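Local coordinates for ApRick protease (Rickettsia conorii, PDB 5C9F), which probably cleaves peptide bonds as a retropepsin-like aspartic endopeptidase, this chain being the protease domain of a longer protein predicted to span the membrane, at residues Arg64-Ala69 and Asn73-Ile78; Ile32-Asp37 and Ser41-Thr46. All blocks are in the same frame, centred on the assembly; numbering follows the deposited sequence.

Interaction 1 of 2, residues Arg64-Ala69 and Asn73-Ile78; sequences RTYLTA and NKAAPI
Strand 64-68 and the 73-78 part of strand 71-84 run antiparallel, with a strong twist: their axes make 131° and approach to 4.5 Å. R64 with A75 and Y66 with N73 are hydrogen-bonded pairs, each closed by two N-H to O bonds, the shortest from N73 N to Y66 O at 2.7 Å. Between them lies the non-hydrogen-bonded pair T65 and K74. R64, Y66, N73 and A75 share one face. There the Y66 ring leans on the methyl of A75, CD1 to CB 3.8 Å; alanine is small enough to let so large a ring lie close to the strand. R64 CG meets P77 CD at 3.9 Å, and the bends at chi2 and chi3 fold its guanidinium back over Y66 CE1. On the other face K74 sends its aliphatic chain past T65, CD to OG1 3.4 Å, and its ammonium bonds to Y62 O. T68 OG1 and N73 ND2 are close but badly aligned; T68 OG1 bonds instead to G71 O, and N73 ND2 to D100 OD2. A twisted antiparallel hairpin of this kind, built of strands 64-68 and 71-84, probably corresponds to the flap of retropepsin-like proteases.

Interaction 2 of 2, residues Ile32-Asp37 and Ser41-Thr46; sequences IKFMVD and SDIALT
F34 reaches across to I43 and L45 in the buried heart of this retropepsin-like fold. The D-T-G-A-S signature of aspartic proteases runs from D37, which ends the first segment, to S41, which begins the second. By family resemblance D37 is probably the catalytic aspartate. The backbones do not pair: F34 CA and L45 CA are still 8.6 Å apart, and no hydrogen bond links the segments, so side chains alone bridge them. The close-packed part is wholly apolar. Phenylalanine suits the place because its flat, rigid, apolar ring carries carbon far enough from its strand to meet I43 and L45. With CG anti to the carbonyl carbon (chi1 -70°), the ring extends from strand 30-36 to these branched residues, whose methyl groups pack against it. I32, from the same strand, lays CG2 over one face of the ring, 3.6 Å above its plane and offset toward the rim. Around this cluster, A25 and S104 also touch F34, and L53 touches L45.

Toward the signature loop the side-chain packing gives out: although the backbones stay near each other, the side chain of D37 comes no nearer than 6.9 Å to 41-46, and S41, on the far side of the loop, is exposed to solvent. Next to it D42 is buried, but its carboxylate is satisfied elsewhere in the fold. At the other end T46 suits the N-cap of helix 47-52, since its OG1 accepts a hydrogen bond from D49 N. The closest approaches between the segments are both made by F34 CE1, with I43 CG2 at 3.7 Å and L45 CD2 at 4.0 Å.

How the interactions relate
Interaction 2 lies near the middle of the domain and interaction 1 toward its surface, with centres about 13 Å apart, yet two contacts tie them together. Y66 OH in the hairpin of interaction 1 is 2.9 Å from D42 OD1, a probable hydrogen bond just past the signature loop, and H95 joins both by stacking on the Y66 ring and bonding to D42 OD2 through ND1. Farther along, I78 CD1 packs on L45 CD1 at 3.6 Å, carrying the apolar core of interaction 2 over to strand 71-84. The probable flap is thus fastened beside the presumed active-site loop, although Y66 OH remains 11.9 Å from D37 OD2, the carboxylate expected to be catalytic.

Interaction 1 of 2, residues Arg64-Ala69 and Asn73-Ile78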
loop_
_atom_site.group_PDB
_atom_site.type_symbol
_atom_site.label_atom_id
_atom_site.label_comp_id
_atom_site.label_asym_id
_atom_site.label_seq_id
_atom_site.Cartn_x
_atom_site.Cartn_y
_atom_site.Cartn_z
ATOM N N ARG A 64 -29.880 -24.953 -11.635
ATOM C CA ARG A 64 -29.324 -25.026 -10.282
ATOM C C ARG A 64 -30.424 -24.910 -9.227
ATOM O O ARG A 64 -31.492 -24.375 -9.483
ATOM C CB ARG A 64 -28.208 -23.989 -10.068
ATOM C CG ARG A 64 -26.936 -24.293 -10.867
ATOM C CD ARG A 64 -26.138 -25.442 -10.233
ATOM N NE ARG A 64 -25.388 -24.871 -9.122
ATOM C CZ ARG A 64 -25.692 -24.909 -7.827
ATOM N NH1 ARG A 64 -26.728 -25.609 -7.358
ATOM N NH2 ARG A 64 -24.907 -24.256 -6.970
ATOM N N THR A 65 -30.147 -25.465 -8.056
ATOM C CA THR A 65 -31.032 -25.398 -6.925
ATOM C C THR A 65 -30.290 -24.896 -5.691
ATOM O O THR A 65 -29.302 -25.463 -5.253
ATOM C CB THR A 65 -31.657 -26.775 -6.675
ATOM O OG1 THR A 65 -32.388 -27.151 -7.822
ATOM C CG2 THR A 65 -32.551 -26.784 -5.459
ATOM N N TYR A 66 -30.793 -23.813 -5.126
ATOM C CA TYR A 66 -30.241 -23.249 -3.910
ATOM C C TYR A 66 -31.145 -23.636 -2.754
ATOM O O TYR A 66 -32.356 -23.763 -2.929
ATOM C CB TYR A 66 -30.047 -21.757 -4.077
ATOM C CG TYR A 66 -28.829 -21.474 -4.889
ATOM C CD1 TYR A 66 -28.845 -21.572 -6.282
ATOM C CD2 TYR A 66 -27.641 -21.149 -4.260
ATOM C CE1 TYR A 66 -27.693 -21.349 -7.017
ATOM C CE2 TYR A 66 -26.510 -20.898 -4.975
ATOM C CZ TYR A 66 -26.542 -21.026 -6.342
ATOM O OH TYR A 66 -25.405 -20.770 -7.012
ATOM N N LEU A 67 -30.525 -23.969 -1.622
ATOM C CA LEU A 67 -31.205 -24.344 -0.368
ATOM C C LEU A 67 -31.241 -23.107 0.519
ATOM O O LEU A 67 -30.233 -22.762 1.135
ATOM C CB LEU A 67 -30.486 -25.538 0.294
ATOM C CG LEU A 67 -30.271 -26.746 -0.643
ATOM C CD1 LEU A 67 -29.222 -27.696 -0.108
ATOM C CD2 LEU A 67 -31.578 -27.482 -0.890
ATOM N N THR A 68 -32.378 -22.398 0.533
ATOM C CA THR A 68 -32.494 -21.091 1.207
ATOM C C THR A 68 -33.209 -21.210 2.547
ATOM O O THR A 68 -33.453 -22.313 3.044
ATOM C CB THR A 68 -33.269 -20.035 0.347
ATOM O OG1 THR A 68 -33.416 -20.466 -1.011
ATOM C CG2 THR A 68 -32.569 -18.662 0.370
ATOM N N ALA A 69 -33.546 -20.054 3.119
ATOM C CA ALA A 69 -34.314 -19.967 4.358
ATOM C C ALA A 69 -35.753 -20.467 4.131
ATOM O O ALA A 69 -36.292 -21.228 4.952
ATOM C CB ALA A 69 -34.288 -18.528 4.884
ATOM N N ASN A 73 -34.878 -23.308 -3.893
ATOM C CA ASN A 73 -35.279 -22.493 -5.065
ATOM C C ASN A 73 -34.479 -22.791 -6.290
ATOM O O ASN A 73 -33.275 -23.015 -6.213
ATOM C CB ASN A 73 -35.204 -21.005 -4.757
ATOM C CG ASN A 73 -36.168 -20.602 -3.620
ATOM O OD1 ASN A 73 -37.251 -21.168 -3.484
ATOM N ND2 ASN A 73 -35.758 -19.652 -2.794
ATOM N N LYS A 74 -35.114 -22.671 -7.436
ATOM C CA LYS A 74 -34.408 -22.840 -8.721
ATOM C C LYS A 74 -33.658 -21.548 -9.122
ATOM O O LYS A 74 -34.134 -20.433 -8.892
ATOM C CB LYS A 74 -35.396 -23.279 -9.823
ATOM C CG LYS A 74 -36.016 -24.637 -9.556
ATOM C CD LYS A 74 -34.959 -25.711 -9.511
ATOM C CE LYS A 74 -34.264 -25.936 -10.814
ATOM N NZ LYS A 74 -35.142 -26.113 -11.986
ATOM N N ALA A 75 -32.500 -21.717 -9.738
ATOM C CA ALA A 75 -31.717 -20.619 -10.272
ATOM C C ALA A 75 -30.932 -20.963 -11.545
ATOM O O ALA A 75 -30.579 -22.132 -11.790
ATOM C CB ALA A 75 -30.785 -20.064 -9.175
ATOM N N ALA A 76 -30.652 -19.943 -12.346
ATOM C CA ALA A 76 -29.802 -20.064 -13.530
ATOM C C ALA A 76 -28.439 -19.518 -13.179
ATOM O O ALA A 76 -28.314 -18.371 -12.713
ATOM C CB ALA A 76 -30.382 -19.290 -14.712
ATOM N N PRO A 77 -27.392 -20.313 -13.399
ATOM C CA PRO A 77 -26.040 -19.821 -13.163
ATOM C C PRO A 77 -25.626 -18.837 -14.232
ATOM O O PRO A 77 -26.006 -19.009 -15.364
ATOM C CB PRO A 77 -25.179 -21.100 -13.239
ATOM C CG PRO A 77 -25.988 -22.053 -14.031
ATOM C CD PRO A 77 -27.414 -21.744 -13.754
ATOM N N ILE A 78 -24.877 -17.798 -13.850
ATOM C CA ILE A 78 -24.342 -16.818 -14.772
ATOM C C ILE A 78 -22.926 -16.503 -14.360
ATOM O O ILE A 78 -22.512 -16.798 -13.246
ATOM C CB ILE A 78 -25.174 -15.533 -14.805
ATOM C CG1 ILE A 78 -25.307 -14.942 -13.384
ATOM C CG2 ILE A 78 -26.583 -15.807 -15.402
ATOM C CD1 ILE A 78 -25.896 -13.571 -13.342
#

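Interaction 2 of 2, residues Ile32-Asp37 and Ser41-Thr46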
loop_
_atom_site.group_PDB
_atom_site.type_symbol
_atom_site.label_atom_id
_atom_site.label_comp_id
_atom_site.label_asym_id
_atom_site.label_seq_id
_atom_site.Cartn_x
_atom_site.Cartn_y
_atom_site.Cartn_z
ATOM N N ILE A 32 -25.134 -1.450 -9.465
ATOM C CA ILE A 32 -26.071 -2.384 -8.851
ATOM C C ILE A 32 -25.895 -2.250 -7.357
ATOM O O ILE A 32 -24.782 -2.208 -6.866
ATOM C CB ILE A 32 -25.771 -3.854 -9.249
ATOM C CG1 ILE A 32 -25.852 -4.098 -10.758
ATOM C CG2 ILE A 32 -26.727 -4.810 -8.540
ATOM C CD1 ILE A 32 -27.226 -4.007 -11.354
ATOM N N LYS A 33 -27.006 -2.260 -6.629
ATOM C CA LYS A 33 -27.004 -2.253 -5.188
ATOM C C LYS A 33 -27.108 -3.660 -4.648
ATOM O O LYS A 33 -28.016 -4.394 -4.976
ATOM C CB LYS A 33 -28.162 -1.414 -4.671
ATOM C CG LYS A 33 -28.023 -1.138 -3.178
ATOM C CD LYS A 33 -29.247 -0.411 -2.659
ATOM C CE LYS A 33 -28.946 0.321 -1.371
ATOM N NZ LYS A 33 -30.188 0.899 -0.791
ATOM N N PHE A 34 -26.141 -4.048 -3.832
ATOM C CA PHE A 34 -26.134 -5.358 -3.190
ATOM C C PHE A 34 -26.289 -5.241 -1.713
ATOM O O PHE A 34 -25.807 -4.269 -1.094
ATOM C CB PHE A 34 -24.785 -6.044 -3.409
ATOM C CG PHE A 34 -24.558 -6.463 -4.799
ATOM C CD1 PHE A 34 -25.134 -7.621 -5.271
ATOM C CD2 PHE A 34 -23.811 -5.681 -5.672
ATOM C CE1 PHE A 34 -24.973 -7.994 -6.615
ATOM C CE2 PHE A 34 -23.604 -6.067 -6.996
ATOM C CZ PHE A 34 -24.187 -7.220 -7.473
ATOM N N MET A 35 -26.970 -6.214 -1.127
ATOM C CA MET A 35 -26.907 -6.449 0.291
ATOM C C MET A 35 -25.805 -7.475 0.559
ATOM O O MET A 35 -25.739 -8.501 -0.118
ATOM C CB MET A 35 -28.238 -6.974 0.795
ATOM C CG MET A 35 -28.304 -7.110 2.324
ATOM S SD MET A 35 -29.963 -7.542 2.905
ATOM C CE MET A 35 -29.924 -9.272 2.622
ATOM N N VAL A 36 -24.934 -7.178 1.512
ATOM C CA VAL A 36 -23.911 -8.155 1.966
ATOM C C VAL A 36 -24.575 -9.296 2.768
ATOM O O VAL A 36 -25.410 -9.045 3.633
ATOM C CB VAL A 36 -22.867 -7.472 2.843
ATOM C CG1 VAL A 36 -21.872 -8.506 3.402
ATOM C CG2 VAL A 36 -22.171 -6.401 2.029
ATOM N N ASP A 37 -24.287 -10.538 2.381
ATOM C CA ASP A 37 -24.838 -11.748 3.039
ATOM C C ASP A 37 -23.719 -12.764 3.188
ATOM O O ASP A 37 -23.311 -13.371 2.189
ATOM C CB ASP A 37 -25.959 -12.329 2.187
ATOM C CG ASP A 37 -26.738 -13.422 2.907
ATOM O OD1 ASP A 37 -26.314 -13.844 4.002
ATOM O OD2 ASP A 37 -27.788 -13.865 2.375
ATOM N N SER A 41 -22.994 -17.686 -0.961
ATOM C CA SER A 41 -21.727 -18.030 -1.574
ATOM C C SER A 41 -21.517 -17.116 -2.782
ATOM O O SER A 41 -20.837 -16.082 -2.678
ATOM C CB SER A 41 -21.677 -19.529 -1.935
ATOM O OG SER A 41 -22.892 -19.849 -2.685
ATOM N N ASP A 42 -22.105 -17.493 -3.922
ATOM C CA ASP A 42 -21.970 -16.685 -5.159
ATOM C C ASP A 42 -22.963 -15.563 -5.105
ATOM O O ASP A 42 -23.814 -15.483 -4.161
ATOM C CB ASP A 42 -22.062 -17.561 -6.442
ATOM C CG ASP A 42 -23.426 -18.211 -6.617
ATOM O OD1 ASP A 42 -24.012 -18.689 -5.642
ATOM O OD2 ASP A 42 -23.983 -18.215 -7.723
ATOM N N ILE A 43 -22.813 -14.620 -6.024
ATOM C CA ILE A 43 -23.758 -13.514 -6.111
ATOM C C ILE A 43 -25.131 -14.003 -6.489
ATOM O O ILE A 43 -25.285 -14.881 -7.390
ATOM C CB ILE A 43 -23.297 -12.497 -7.113
ATOM C CG1 ILE A 43 -22.170 -11.681 -6.489
ATOM C CG2 ILE A 43 -24.433 -11.569 -7.551
ATOM C CD1 ILE A 43 -21.482 -10.796 -7.465
ATOM N N ALA A 44 -26.124 -13.463 -5.812
ATOM C CA ALA A 44 -27.516 -13.737 -6.175
ATOM C C ALA A 44 -28.157 -12.476 -6.747
ATOM O O ALA A 44 -28.283 -11.477 -6.066
ATOM C CB ALA A 44 -28.280 -14.214 -4.948
ATOM N N LEU A 45 -28.519 -12.501 -8.013
ATOM C CA LEU A 45 -29.107 -11.339 -8.642
ATOM C C LEU A 45 -30.628 -11.451 -8.683
ATOM O O LEU A 45 -31.167 -12.491 -9.039
ATOM C CB LEU A 45 -28.605 -11.194 -10.084
ATOM C CG LEU A 45 -27.273 -10.682 -10.504
ATOM C CD1 LEU A 45 -27.286 -10.519 -12.018
ATOM C CD2 LEU A 45 -27.004 -9.338 -9.832
ATOM N N THR A 46 -31.306 -10.351 -8.427
ATOM C CA THR A 46 -32.731 -10.320 -8.649
ATOM C C THR A 46 -32.980 -10.457 -10.124
ATOM O O THR A 46 -32.150 -10.115 -10.966
ATOM C CB THR A 46 -33.396 -8.999 -8.160
ATOM O OG1 THR A 46 -32.868 -7.889 -8.911
ATOM C CG2 THR A 46 -33.123 -8.777 -6.686
#